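Local coordinates for protein GH5 (Bacteroidetes bacterium AC2a, PDB 4YHE) that probably hydrolyses the beta-1,4-glucosidic linkages of cellulose and related glucans, acting as a family 5 glycoside hydrolase built on a beta/alpha barrel, at residues Glu223-Pro228 with Leu236-His241; Gly275-Leu280 with Val291-Phe296. All blocks are in the same frame, centred on the assembly; numbering follows the deposited sequence.

Contact 1 (Glu223-Pro228 with Leu236-His241); sequences ENLVLP and LMVAVH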
loop_
_atom_site.group_PDB
_atom_site.type_symbol
_atom_site.label_atom_id
_atom_site.label_comp_id
_atom_site.label_asym_id
_atom_site.label_seq_id
_atom_site.Cartn_x
_atom_site.Cartn_y
_atom_site.Cartn_z
ATOM N N GLU A 223 -1.183 17.574 -2.159
ATOM C CA GLU A 223 -1.979 18.811 -2.189
ATOM C C GLU A 223 -2.891 19.051 -0.992
ATOM O O GLU A 223 -3.228 20.213 -0.687
ATOM C CB GLU A 223 -2.819 18.825 -3.487
ATOM C CG GLU A 223 -1.971 18.910 -4.775
ATOM C CD GLU A 223 -2.668 18.389 -6.038
ATOM O OE1 GLU A 223 -3.900 18.129 -6.012
ATOM O OE2 GLU A 223 -1.969 18.225 -7.075
ATOM N N ASN A 224 -3.299 17.976 -0.310
ATOM C CA ASN A 224 -4.265 18.086 0.786
ATOM C C ASN A 224 -3.976 17.373 2.100
ATOM O O ASN A 224 -4.621 17.702 3.129
ATOM C CB ASN A 224 -5.653 17.654 0.282
ATOM C CG ASN A 224 -6.065 18.437 -0.937
ATOM O OD1 ASN A 224 -6.430 19.604 -0.821
ATOM N ND2 ASN A 224 -5.933 17.834 -2.114
ATOM N N LEU A 225 -3.060 16.400 2.111
ATOM C CA LEU A 225 -2.804 15.680 3.342
ATOM C C LEU A 225 -2.187 16.613 4.369
ATOM O O LEU A 225 -1.256 17.371 4.066
ATOM C CB LEU A 225 -1.844 14.497 3.128
ATOM C CG LEU A 225 -1.365 13.779 4.408
ATOM C CD1 LEU A 225 -1.225 12.295 4.128
ATOM C CD2 LEU A 225 -0.042 14.343 4.915
ATOM N N VAL A 226 -2.717 16.529 5.575
ATOM C CA VAL A 226 -2.158 17.156 6.753
ATOM C C VAL A 226 -1.604 16.063 7.645
ATOM O O VAL A 226 -2.329 15.173 8.073
ATOM C CB VAL A 226 -3.204 18.010 7.485
ATOM C CG1 VAL A 226 -2.663 18.556 8.817
ATOM C CG2 VAL A 226 -3.555 19.183 6.606
ATOM N N LEU A 227 -0.292 16.099 7.870
ATOM C CA LEU A 227 0.328 15.163 8.814
ATOM C C LEU A 227 -0.215 15.368 10.217
ATOM O O LEU A 227 -0.145 16.474 10.737
ATOM C CB LEU A 227 1.837 15.353 8.839
ATOM C CG LEU A 227 2.522 14.993 7.552
ATOM C CD1 LEU A 227 3.896 15.629 7.532
ATOM C CD2 LEU A 227 2.635 13.470 7.426
ATOM N N PRO A 228 -0.756 14.314 10.855
ATOM C CA PRO A 228 -1.302 14.537 12.201
ATOM C C PRO A 228 -0.297 15.108 13.205
ATOM O O PRO A 228 0.904 14.881 13.090
ATOM C CB PRO A 228 -1.746 13.126 12.639
ATOM C CG PRO A 228 -2.144 12.471 11.340
ATOM C CD PRO A 228 -1.152 12.994 10.323
ATOM N N LEU A 236 6.088 9.612 11.637
ATOM C CA LEU A 236 5.016 9.466 10.624
ATOM C C LEU A 236 5.615 9.240 9.239
ATOM O O LEU A 236 6.689 9.761 8.931
ATOM C CB LEU A 236 4.119 10.701 10.606
ATOM C CG LEU A 236 3.278 11.000 11.867
ATOM C CD1 LEU A 236 2.477 12.278 11.715
ATOM C CD2 LEU A 236 2.352 9.870 12.214
ATOM N N MET A 237 4.963 8.401 8.431
ATOM C CA MET A 237 5.327 8.172 7.041
ATOM C C MET A 237 4.089 8.385 6.179
ATOM O O MET A 237 2.962 8.117 6.622
ATOM C CB MET A 237 5.846 6.744 6.806
ATOM C CG MET A 237 6.823 6.225 7.854
ATOM S SD MET A 237 7.798 4.838 7.264
ATOM C CE MET A 237 6.514 3.595 7.354
ATOM N N VAL A 238 4.312 8.856 4.959
ATOM C CA VAL A 238 3.219 9.114 4.017
ATOM C C VAL A 238 3.104 7.878 3.159
ATOM O O VAL A 238 4.067 7.433 2.573
ATOM C CB VAL A 238 3.450 10.362 3.149
ATOM C CG1 VAL A 238 2.341 10.501 2.102
ATOM C CG2 VAL A 238 3.490 11.617 4.021
ATOM N N ALA A 239 1.913 7.303 3.156
ATOM C CA ALA A 239 1.589 6.143 2.324
ATOM C C ALA A 239 0.902 6.616 1.067
ATOM O O ALA A 239 -0.068 7.379 1.143
ATOM C CB ALA A 239 0.646 5.226 3.076
ATOM N N VAL A 240 1.323 6.082 -0.070
ATOM C CA VAL A 240 0.657 6.333 -1.349
ATOM C C VAL A 240 0.541 5.031 -2.152
ATOM O O VAL A 240 1.259 4.038 -1.880
ATOM C CB VAL A 240 1.402 7.414 -2.181
ATOM C CG1 VAL A 240 1.238 8.802 -1.587
ATOM C CG2 VAL A 240 2.889 7.123 -2.281
ATOM N N HIS A 241 -0.344 5.037 -3.155
ATOM C CA HIS A 241 -0.458 3.905 -4.070
ATOM C C HIS A 241 -0.268 4.401 -5.491
ATOM O O HIS A 241 -0.685 5.509 -5.831
ATOM C CB HIS A 241 -1.815 3.193 -3.985
ATOM C CG HIS A 241 -2.093 2.559 -2.664
ATOM N ND1 HIS A 241 -3.299 1.970 -2.373
ATOM C CD2 HIS A 241 -1.354 2.471 -1.539
ATOM C CE1 HIS A 241 -3.278 1.516 -1.135
ATOM N NE2 HIS A 241 -2.104 1.809 -0.605
#

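Contact 2 (Gly275-Leu280 with Val291-Phe296); sequences GMLNRL and VYFGEF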
loop_
_atom_site.group_PDB
_atom_site.type_symbol
_atom_site.label_atom_id
_atom_site.label_comp_id
_atom_site.label_asym_id
_atom_site.label_seq_id
_atom_site.Cartn_x
_atom_site.Cartn_y
_atom_site.Cartn_z
ATOM N N GLY A 275 7.660 12.642 -12.704
ATOM C CA GLY A 275 7.102 13.895 -12.218
ATOM C C GLY A 275 6.349 13.653 -10.913
ATOM O O GLY A 275 6.478 14.403 -9.945
ATOM N N MET A 276 5.554 12.581 -10.890
ATOM C CA MET A 276 4.762 12.251 -9.732
ATOM C C MET A 276 5.679 11.963 -8.562
ATOM O O MET A 276 5.467 12.431 -7.449
ATOM C CB MET A 276 3.865 11.061 -10.037
ATOM C CG MET A 276 3.052 10.614 -8.842
ATOM S SD MET A 276 3.937 9.330 -7.930
ATOM C CE MET A 276 3.606 7.978 -9.079
ATOM N N LEU A 277 6.743 11.227 -8.828
ATOM C CA LEU A 277 7.692 10.917 -7.773
ATOM C C LEU A 277 8.374 12.170 -7.275
ATOM O O LEU A 277 8.630 12.292 -6.091
ATOM C CB LEU A 277 8.723 9.891 -8.262
ATOM C CG LEU A 277 8.205 8.485 -8.626
ATOM C CD1 LEU A 277 9.313 7.665 -9.262
ATOM C CD2 LEU A 277 7.626 7.773 -7.407
ATOM N N ASN A 278 8.703 13.088 -8.192
ATOM C CA ASN A 278 9.327 14.350 -7.815
ATOM C C ASN A 278 8.484 15.165 -6.862
ATOM O O ASN A 278 9.006 15.765 -5.916
ATOM C CB ASN A 278 9.668 15.173 -9.055
ATOM C CG ASN A 278 10.931 14.683 -9.748
ATOM O OD1 ASN A 278 11.775 14.055 -9.120
ATOM N ND2 ASN A 278 11.031 14.906 -11.062
ATOM N N ARG A 279 7.174 15.163 -7.073
ATOM C CA ARG A 279 6.291 15.877 -6.160
ATOM C C ARG A 279 6.325 15.318 -4.734
ATOM O O ARG A 279 6.348 16.059 -3.777
ATOM C CB ARG A 279 4.884 15.963 -6.764
ATOM C CG ARG A 279 4.923 16.851 -8.007
ATOM C CD ARG A 279 3.558 17.214 -8.553
ATOM N NE ARG A 279 2.892 16.100 -9.192
ATOM C CZ ARG A 279 3.099 15.670 -10.440
ATOM N NH1 ARG A 279 4.000 16.219 -11.228
ATOM N NH2 ARG A 279 2.374 14.654 -10.893
ATOM N N LEU A 280 6.407 13.999 -4.614
ATOM C CA LEU A 280 6.537 13.338 -3.332
ATOM C C LEU A 280 7.909 13.599 -2.700
ATOM O O LEU A 280 8.060 13.809 -1.501
ATOM C CB LEU A 280 6.366 11.839 -3.543
ATOM C CG LEU A 280 4.949 11.373 -3.916
ATOM C CD1 LEU A 280 4.987 9.881 -4.266
ATOM C CD2 LEU A 280 3.996 11.653 -2.768
ATOM N N VAL A 291 8.315 8.512 2.672
ATOM C CA VAL A 291 7.203 8.152 1.799
ATOM C C VAL A 291 7.406 6.711 1.359
ATOM O O VAL A 291 8.496 6.310 1.035
ATOM C CB VAL A 291 7.163 9.007 0.509
ATOM C CG1 VAL A 291 5.972 8.629 -0.357
ATOM C CG2 VAL A 291 7.146 10.476 0.843
ATOM N N TYR A 292 6.326 5.938 1.342
ATOM C CA TYR A 292 6.367 4.595 0.815
ATOM C C TYR A 292 5.122 4.376 -0.018
ATOM O O TYR A 292 4.052 4.914 0.286
ATOM C CB TYR A 292 6.506 3.527 1.903
ATOM C CG TYR A 292 5.271 3.333 2.777
ATOM C CD1 TYR A 292 5.026 4.167 3.863
ATOM C CD2 TYR A 292 4.362 2.308 2.516
ATOM C CE1 TYR A 292 3.906 3.990 4.669
ATOM C CE2 TYR A 292 3.228 2.128 3.313
ATOM C CZ TYR A 292 3.010 2.956 4.391
ATOM O OH TYR A 292 1.940 2.785 5.186
ATOM N N PHE A 293 5.310 3.607 -1.071
ATOM C CA PHE A 293 4.221 3.050 -1.839
ATOM C C PHE A 293 3.716 1.796 -1.115
ATOM O O PHE A 293 4.324 0.737 -1.187
ATOM C CB PHE A 293 4.611 2.816 -3.306
ATOM C CG PHE A 293 4.678 4.087 -4.113
ATOM C CD1 PHE A 293 5.855 4.821 -4.171
ATOM C CD2 PHE A 293 3.548 4.578 -4.778
ATOM C CE1 PHE A 293 5.915 6.008 -4.888
ATOM C CE2 PHE A 293 3.579 5.789 -5.460
ATOM C CZ PHE A 293 4.778 6.517 -5.516
ATOM N N GLY A 294 2.572 1.938 -0.433
ATOM C CA GLY A 294 1.872 0.807 0.152
ATOM C C GLY A 294 1.500 -0.244 -0.878
ATOM O O GLY A 294 1.454 -1.427 -0.569
ATOM N N GLU A 295 1.202 0.219 -2.088
ATOM C CA GLU A 295 0.915 -0.618 -3.239
ATOM C C GLU A 295 1.442 -0.016 -4.493
ATOM O O GLU A 295 1.273 1.193 -4.722
ATOM C CB GLU A 295 -0.599 -0.779 -3.434
ATOM C CG GLU A 295 -1.293 -1.423 -2.280
ATOM C CD GLU A 295 -2.821 -1.488 -2.433
ATOM O OE1 GLU A 295 -3.318 -1.414 -3.567
ATOM O OE2 GLU A 295 -3.478 -1.626 -1.396
ATOM N N PHE A 296 2.108 -0.831 -5.314
ATOM C CA PHE A 296 2.338 -0.490 -6.711
ATOM C C PHE A 296 2.308 -1.747 -7.523
ATOM O O PHE A 296 2.433 -2.847 -7.001
ATOM C CB PHE A 296 3.664 0.292 -6.943
ATOM C CG PHE A 296 4.886 -0.600 -6.978
ATOM C CD1 PHE A 296 5.392 -1.124 -5.798
ATOM C CD2 PHE A 296 5.472 -0.957 -8.178
ATOM C CE1 PHE A 296 6.513 -1.965 -5.803
ATOM C CE2 PHE A 296 6.605 -1.798 -8.209
ATOM C CZ PHE A 296 7.117 -2.307 -7.009
#

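Contact 1 (Glu223-Pro228 with Leu236-His241)
Leu227 lies across the start of strand 236-241, and its side chain illustrates how a loop leaving a barrel helix settles against the strand that follows. Its CB sits 4.3 Å from CD1 of Leu236. With CG anti to the carbonyl carbon (chi1 -66°), the branch point hangs over the strand, Leu227 CG being 5.0 Å from both Leu236 CD1 and Val238 CG2. There the two methyls part company: CD2 drops onto Val238, 4.0 Å from its CG2 and with the side chains at about a right angle, while CD1 stays clear of both residues. Next to them, CD1 of Leu236 comes up against Pro228, packing obliquely on its ring carbon CD at 4.0 Å and closing to 3.3 Å on its carbonyl O. Leu225 CD1 adds a looser touch on CG1 of Val238, at 4.5 Å. Tyr284 of helix 270-285 packs on both Leu225 and Val238, and Asn190, Gln191 and Val194 of helix 181-199 back Pro228. The contact belongs to the beta-alpha-beta unit of strand 209-212, helix 218-224 and strand 236-242. Carbon surfaces do most of the joining, with one methyl resting against a carbonyl oxygen, which implies that shape and water exclusion, rather than directional bonds, hold these two segments together.

Contact 2 (Gly275-Leu280 with Val291-Phe296)
The ring of Phe293 projects from strand 291-293 as a bump, and Met276, Leu277 and Leu280 on helix 275-280 form the hollow that receives its outer rim. Leu277 CD2 approaches from one side of the ring plane, 3.5 Å from CE1 of Phe293. Leu280 CD1 comes from the other side, 3.6 Å from Phe293 CZ, so the two leucines straddle the ring, each meeting it obliquely. Met276 meets the ring end-on: chi2 (-92°) brings SD into the ring plane at its edge, 3.8 Å from Phe293 CZ, and chi3 (-76°) turns CE back to 4.0 Å from the same CZ. This is a Met-aromatic contact. Leu280 CD1 also meets CG1 of Val291 at 4.2 Å and so wedges between valine and phenylalanine. Replacing Phe293 by an alanine would remove the ring, and is likely to open a gap between Leu277 and Leu280 and leave the Met276 sulfur without its aromatic edge. Met321 of helix 304-323 and Val240 of the adjacent strand pack on the same phenylalanine. This is the helix-on-barrel packing of a TIM barrel, the axes of helix 275-280 and strand 291-293 making 145°, and its chemistry implies a water-excluding layer in which a polarisable sulfur meets the ring's edge.

How the contacts relate
Followed from the N terminus, the chain leaves helix 218-224, and contact 1 closes the short loop that brings it into barrel strand 236-242. It then passes out to helix 270-285 and returns, contact 2 closing the end of that helix and the connection into strand 291-296. The two closures stand in series, neither nested nor crossed, with centres about 11 Å apart. Their strands are parallel neighbours in the eight-stranded barrel, joined by probable hydrogen bonds from Tyr292 N to Val238 O (3.0 Å) and from Val240 N to Tyr292 O. Val240 of contact 1's strand also packs on Leu280 of contact 2, which ties the two neighbouring units together. Farther along, His241 packs beside Glu295.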